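Local coordinates for tetratricopeptide TPR_2 repeat protein (Thermobaculum terrenum, PDB 5DJS), which is of unassigned function but combines tetratricopeptide repeats with a GT-B fold of the glycosyltransferase family 41 type and binds uridine-5'-diphosphate, at residues Gly178-Pro183 with Thr266-Ile271; Ile238-Asp243 with Asp510-Met515. The protein carries 1 engineered substitution. All blocks are in the same frame, centred on the assembly; numbering follows the deposited sequence.

Interaction 1. Residues Gly178-Pro183 with Thr266-Ile271; sequences GYFLEP and TWLAAI
Phe180, on helix 176-187, and Leu268, in the loop that leaves strand 263-266, bring the two backbones closest, with 7.8 Å between Phe180 CA and Leu268 CA. Leu268 bridges the gap with one methyl group: its CD1 lies 3.3 Å from Phe180 CB and 3.9 Å from Phe180 CG, where the ring joins the chain. The methyl meets the root of the aromatic side chain obliquely. Phe180 CG is turned beside its own backbone N (chi1 -70°), and although CB points at the loop, the far end of the ring leads away from it, toward Thr423 and Leu426 of helix 423-430. This places the contact at the face between the two Rossmann-like domains of a GT-B fold, where the helix after the first strand of one domain meets helix 423-430 of the other; the Phe180 side chain is about 7 Å from the bound UDP. One residue along the helix, Leu181 sends CD1 to the rim of the indole, 4.3 Å from Trp267 CZ3 and near the ring plane. Leu268 also leans on Trp267 within the loop, its CB standing 3.8 Å above one face of the indole, offset toward the rim. The indole therefore has one leucine over a face and another at its edge, while its NE1 is hydrogen-bonded to the carbonyl O of Tyr308. With phi 94° at Leu268 and a weak hydrogen bond from Ala269 N to Trp267 O, the chain turns tightly, consistent with a gamma turn, and the Leu268 side chain points at the helix.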
loop_
_atom_site.group_PDB
_atom_site.type_symbol
_atom_site.label_atom_id
_atom_site.label_comp_id
_atom_site.label_asym_id
_atom_site.label_seq_id
_atom_site.Cartn_x
_atom_site.Cartn_y
_atom_site.Cartn_z
ATOM N N GLY A 178 8.766 -1.913 -4.107
ATOM C CA GLY A 178 9.956 -2.546 -4.676
ATOM C C GLY A 178 9.709 -3.513 -5.836
ATOM O O GLY A 178 10.521 -3.587 -6.768
ATOM N N TYR A 179 8.600 -4.252 -5.779
ATOM C CA TYR A 179 8.261 -5.226 -6.823
ATOM C C TYR A 179 7.982 -4.551 -8.164
ATOM O O TYR A 179 8.450 -5.020 -9.195
ATOM C CB TYR A 179 7.062 -6.117 -6.414
ATOM C CG TYR A 179 7.307 -7.053 -5.228
ATOM C CD1 TYR A 179 8.536 -7.713 -5.056
ATOM C CD2 TYR A 179 6.298 -7.310 -4.295
ATOM C CE1 TYR A 179 8.756 -8.571 -3.987
ATOM C CE2 TYR A 179 6.513 -8.164 -3.221
ATOM C CZ TYR A 179 7.744 -8.792 -3.072
ATOM O OH TYR A 179 7.973 -9.637 -2.007
ATOM N N PHE A 180 7.228 -3.453 -8.138
ATOM C CA PHE A 180 6.900 -2.690 -9.352
ATOM C C PHE A 180 7.980 -1.686 -9.784
ATOM O O PHE A 180 8.005 -1.275 -10.948
ATOM C CB PHE A 180 5.584 -1.943 -9.175
ATOM C CG PHE A 180 4.374 -2.835 -9.131
ATOM C CD1 PHE A 180 3.983 -3.549 -10.256
ATOM C CD2 PHE A 180 3.598 -2.934 -7.972
ATOM C CE1 PHE A 180 2.861 -4.360 -10.226
ATOM C CE2 PHE A 180 2.474 -3.748 -7.938
ATOM C CZ PHE A 180 2.103 -4.456 -9.067
ATOM N N LEU A 181 8.848 -1.271 -8.863
ATOM C CA LEU A 181 9.922 -0.341 -9.209
ATOM C C LEU A 181 11.064 -1.048 -9.929
ATOM O O LEU A 181 11.625 -0.491 -10.869
ATOM C CB LEU A 181 10.463 0.384 -7.973
ATOM C CG LEU A 181 11.517 1.467 -8.249
ATOM C CD1 LEU A 181 10.921 2.614 -9.052
ATOM C CD2 LEU A 181 12.115 1.972 -6.948
ATOM N N GLU A 182 11.419 -2.252 -9.478
ATOM C CA GLU A 182 12.511 -3.041 -10.093
ATOM C C GLU A 182 12.515 -3.071 -11.640
ATOM O O GLU A 182 13.531 -2.731 -12.246
ATOM C CB GLU A 182 12.551 -4.470 -9.524
ATOM C CG GLU A 182 13.618 -5.349 -10.164
ATOM C CD GLU A 182 13.916 -6.614 -9.384
ATOM O OE1 GLU A 182 15.037 -7.134 -9.546
ATOM O OE2 GLU A 182 13.048 -7.100 -8.626
ATOM N N PRO A 183 11.397 -3.477 -12.277
ATOM C CA PRO A 183 11.387 -3.435 -13.742
ATOM C C PRO A 183 11.663 -2.046 -14.309
ATOM O O PRO A 183 12.439 -1.918 -15.270
ATOM C CB PRO A 183 9.963 -3.880 -14.108
ATOM C CG PRO A 183 9.164 -3.755 -12.858
ATOM C CD PRO A 183 10.130 -4.008 -11.743
ATOM N N THR A 266 3.842 12.000 -7.717
ATOM C CA THR A 266 3.472 10.868 -6.843
ATOM C C THR A 266 2.929 9.725 -7.720
ATOM O O THR A 266 2.092 9.949 -8.598
ATOM C CB THR A 266 2.507 11.294 -5.697
ATOM O OG1 THR A 266 2.470 10.274 -4.690
ATOM C CG2 THR A 266 1.083 11.602 -6.189
ATOM N N TRP A 267 3.435 8.515 -7.497
ATOM C CA TRP A 267 3.128 7.365 -8.352
ATOM C C TRP A 267 3.334 6.042 -7.593
ATOM O O TRP A 267 4.199 5.960 -6.701
ATOM C CB TRP A 267 4.015 7.383 -9.614
ATOM C CG TRP A 267 3.952 6.100 -10.414
ATOM C CD1 TRP A 267 2.897 5.642 -11.151
ATOM C CD2 TRP A 267 4.980 5.112 -10.534
ATOM N NE1 TRP A 267 3.204 4.432 -11.723
ATOM C CE2 TRP A 267 4.477 4.084 -11.362
ATOM C CE3 TRP A 267 6.280 4.998 -10.032
ATOM C CZ2 TRP A 267 5.223 2.956 -11.689
ATOM C CZ3 TRP A 267 7.030 3.869 -10.356
ATOM C CH2 TRP A 267 6.497 2.863 -11.177
ATOM N N LEU A 268 2.518 5.038 -7.944
ATOM C CA LEU A 268 2.660 3.638 -7.505
ATOM C C LEU A 268 1.844 3.293 -6.260
ATOM O O LEU A 268 1.020 2.397 -6.305
ATOM C CB LEU A 268 4.132 3.229 -7.330
ATOM C CG LEU A 268 4.445 1.756 -7.122
ATOM C CD1 LEU A 268 4.328 1.027 -8.431
ATOM C CD2 LEU A 268 5.857 1.585 -6.616
ATOM N N ALA A 269 2.068 4.010 -5.167
ATOM C CA ALA A 269 1.371 3.764 -3.904
ATOM C C ALA A 269 0.127 4.629 -3.765
ATOM O O ALA A 269 -0.799 4.271 -3.037
ATOM C CB ALA A 269 2.313 4.008 -2.727
ATOM N N ALA A 270 0.104 5.764 -4.457
ATOM C CA ALA A 270 -0.987 6.706 -4.345
ATOM C C ALA A 270 -2.288 6.039 -4.729
ATOM O O ALA A 270 -2.365 5.381 -5.758
ATOM C CB ALA A 270 -0.732 7.921 -5.221
ATOM N N ILE A 271 -3.271 6.165 -3.841
ATOM C CA ILE A 271 -4.687 5.839 -4.107
ATOM C C ILE A 271 -5.587 7.076 -4.085
ATOM O O ILE A 271 -6.794 6.979 -4.325
ATOM C CB ILE A 271 -5.242 4.818 -3.083
ATOM C CG1 ILE A 271 -5.057 5.323 -1.646
ATOM C CG2 ILE A 271 -4.565 3.462 -3.267
ATOM C CD1 ILE A 271 -5.966 4.657 -0.646
#

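Interaction 2. Residues Ile238-Asp243 with Asp510-Met515; sequences IDILVD and DAYRRM
Tyr512 of the long C-terminal helix 479-521 packs against Ile240 and Val242, alternate residues of strand 240-243, which lies inside the parallel sheet of a Rossmann-like domain of the GT-B fold. This part of the helix lies over three strands of the sheet, 163-169, 240-243 and 263-266, and the backbones of the two segments are nearest at Ile240 and Tyr512, whose CA atoms are 7.5 Å apart.

Apolar packing makes up the contact. Ile240 uses both of its branches: CD1 rests 3.6 Å from Tyr512 CB, at the base of the side chain, while CG2 stands over one face of the phenol ring, 4.1 Å from Tyr512 CD1. With CG1 beside the backbone N (chi1 -60°) and the chain then extended through chi2, the terminal methyl of Ile240, CD1, reaches as far as the helix backbone, 3.5 Å from Tyr512 O. Val242 crosses the tyrosine side chain at about a right angle, placing its CG2 methyl 4.2 Å from Tyr512 CZ and 3.7 Å from Tyr512 OH.

The one polar group of the Tyr512 side chain lies along the face of the sheet. A hydrogen bond between Tyr512 OH and Tyr167 OH, on strand 163-169, holds the hydroxyl end of the ring.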
loop_
_atom_site.group_PDB
_atom_site.type_symbol
_atom_site.label_atom_id
_atom_site.label_comp_id
_atom_site.label_asym_id
_atom_site.label_seq_id
_atom_site.Cartn_x
_atom_site.Cartn_y
_atom_site.Cartn_z
ATOM N N ILE A 238 18.399 16.886 -9.113
ATOM C CA ILE A 238 17.274 16.056 -9.557
ATOM C C ILE A 238 16.252 16.925 -10.279
ATOM O O ILE A 238 15.818 17.933 -9.751
ATOM C CB ILE A 238 16.585 15.306 -8.386
ATOM C CG1 ILE A 238 17.579 14.424 -7.604
ATOM C CG2 ILE A 238 15.428 14.448 -8.877
ATOM C CD1 ILE A 238 18.290 13.359 -8.412
ATOM N N ASP A 239 15.889 16.519 -11.497
ATOM C CA ASP A 239 14.897 17.243 -12.318
ATOM C C ASP A 239 13.476 16.792 -12.032
ATOM O O ASP A 239 12.550 17.601 -12.047
ATOM C CB ASP A 239 15.193 17.034 -13.799
ATOM C CG ASP A 239 16.575 17.512 -14.175
ATOM O OD1 ASP A 239 16.800 18.744 -14.187
ATOM O OD2 ASP A 239 17.445 16.660 -14.436
ATOM N N ILE A 240 13.315 15.487 -11.817
ATOM C CA ILE A 240 12.024 14.880 -11.535
ATOM C C ILE A 240 12.180 14.042 -10.277
ATOM O O ILE A 240 12.945 13.076 -10.272
ATOM C CB ILE A 240 11.556 14.010 -12.719
ATOM C CG1 ILE A 240 11.415 14.885 -13.973
ATOM C CG2 ILE A 240 10.231 13.328 -12.389
ATOM C CD1 ILE A 240 11.062 14.153 -15.246
ATOM N N LEU A 241 11.482 14.425 -9.211
ATOM C CA LEU A 241 11.521 13.674 -7.955
ATOM C C LEU A 241 10.197 12.958 -7.828
ATOM O O LEU A 241 9.146 13.571 -8.039
ATOM C CB LEU A 241 11.749 14.603 -6.773
ATOM C CG LEU A 241 12.218 13.940 -5.475
ATOM C CD1 LEU A 241 13.643 13.425 -5.577
ATOM C CD2 LEU A 241 12.107 14.937 -4.322
ATOM N N VAL A 242 10.251 11.665 -7.504
ATOM C CA VAL A 242 9.060 10.815 -7.476
ATOM C C VAL A 242 8.826 10.254 -6.079
ATOM O O VAL A 242 9.702 9.606 -5.492
ATOM C CB VAL A 242 9.141 9.652 -8.488
ATOM C CG1 VAL A 242 7.790 8.956 -8.619
ATOM C CG2 VAL A 242 9.576 10.163 -9.858
ATOM N N ASP A 243 7.634 10.542 -5.558
ATOM C CA ASP A 243 7.153 9.982 -4.297
ATOM C C ASP A 243 6.546 8.622 -4.581
ATOM O O ASP A 243 5.462 8.531 -5.154
ATOM C CB ASP A 243 6.084 10.880 -3.676
ATOM C CG ASP A 243 5.328 10.195 -2.553
ATOM O OD1 ASP A 243 5.989 9.547 -1.697
ATOM O OD2 ASP A 243 4.075 10.301 -2.548
ATOM N N ASP A 510 7.823 8.779 -21.475
ATOM C CA ASP A 510 7.075 9.709 -22.325
ATOM C C ASP A 510 6.327 10.746 -21.468
ATOM O O ASP A 510 6.294 11.920 -21.820
ATOM C CB ASP A 510 6.085 8.961 -23.236
ATOM C CG ASP A 510 5.939 9.613 -24.586
ATOM O OD1 ASP A 510 6.877 9.450 -25.399
ATOM O OD2 ASP A 510 4.901 10.277 -24.833
ATOM N N ALA A 511 5.738 10.302 -20.351
ATOM C CA ALA A 511 5.055 11.201 -19.403
ATOM C C ALA A 511 6.014 12.130 -18.646
ATOM O O ALA A 511 5.745 13.332 -18.544
ATOM C CB ALA A 511 4.205 10.412 -18.421
ATOM N N TYR A 512 7.117 11.581 -18.120
ATOM C CA TYR A 512 8.193 12.397 -17.516
ATOM C C TYR A 512 8.718 13.484 -18.468
ATOM O O TYR A 512 8.981 14.608 -18.049
ATOM C CB TYR A 512 9.395 11.536 -17.095
ATOM C CG TYR A 512 9.214 10.585 -15.920
ATOM C CD1 TYR A 512 8.221 10.777 -14.941
ATOM C CD2 TYR A 512 10.080 9.497 -15.766
ATOM C CE1 TYR A 512 8.084 9.894 -13.874
ATOM C CE2 TYR A 512 9.957 8.616 -14.704
ATOM C CZ TYR A 512 8.964 8.814 -13.756
ATOM O OH TYR A 512 8.854 7.924 -12.709
ATOM N N ARG A 513 8.891 13.135 -19.738
ATOM C CA ARG A 513 9.389 14.076 -20.738
ATOM C C ARG A 513 8.413 15.235 -20.954
ATOM O O ARG A 513 8.828 16.379 -21.085
ATOM C CB ARG A 513 9.672 13.346 -22.067
ATOM C CG ARG A 513 10.359 14.185 -23.149
ATOM C CD ARG A 513 11.704 14.773 -22.724
ATOM N NE ARG A 513 12.672 13.767 -22.271
ATOM C CZ ARG A 513 13.935 14.027 -21.936
ATOM N NH1 ARG A 513 14.422 15.270 -21.996
ATOM N NH2 ARG A 513 14.729 13.035 -21.530
ATOM N N ARG A 514 7.123 14.930 -20.985
ATOM C CA ARG A 514 6.109 15.944 -21.242
ATOM C C ARG A 514 5.872 16.824 -20.013
ATOM O O ARG A 514 5.504 17.987 -20.151
ATOM C CB ARG A 514 4.829 15.292 -21.774
ATOM C CG ARG A 514 5.011 14.810 -23.219
ATOM C CD ARG A 514 4.119 13.641 -23.630
ATOM N NE ARG A 514 2.748 13.806 -23.158
ATOM C CZ ARG A 514 1.845 14.642 -23.677
ATOM N NH1 ARG A 514 2.132 15.428 -24.720
ATOM N NH2 ARG A 514 0.626 14.696 -23.139
ATOM N N MET A 515 6.100 16.270 -18.820
ATOM C CA MET A 515 6.177 17.063 -17.587
ATOM C C MET A 515 7.341 18.054 -17.653
ATOM O O MET A 515 7.205 19.217 -17.256
ATOM C CB MET A 515 6.416 16.171 -16.357
ATOM C CG MET A 515 5.280 15.254 -15.931
ATOM S SD MET A 515 5.869 14.058 -14.697
ATOM C CE MET A 515 4.732 12.712 -15.003
#

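Overall arrangement
From the N terminus, the chain passes through the tetratricopeptide repeats before reaching helix 176-187 and, later, strand 240-243. It returns to the helix by way of strand 263-266, closing interaction 1 over 82 intervening residues. Interaction 2 closes only after the chain has traversed the second sheet and come back along helix 479-521, over 266 intervening residues, at 510-515. The two loops cross, since 238-243 falls between the halves of interaction 1. Their centres are 14 Å apart, and neighbouring strands link them directly: Thr266 OG1 is probably hydrogen-bonded to Asp243 OD2. One ties helix 176-187 to the loop leaving strand 263-266, the other the C-terminal helix to strand 240-243 of the same sheet.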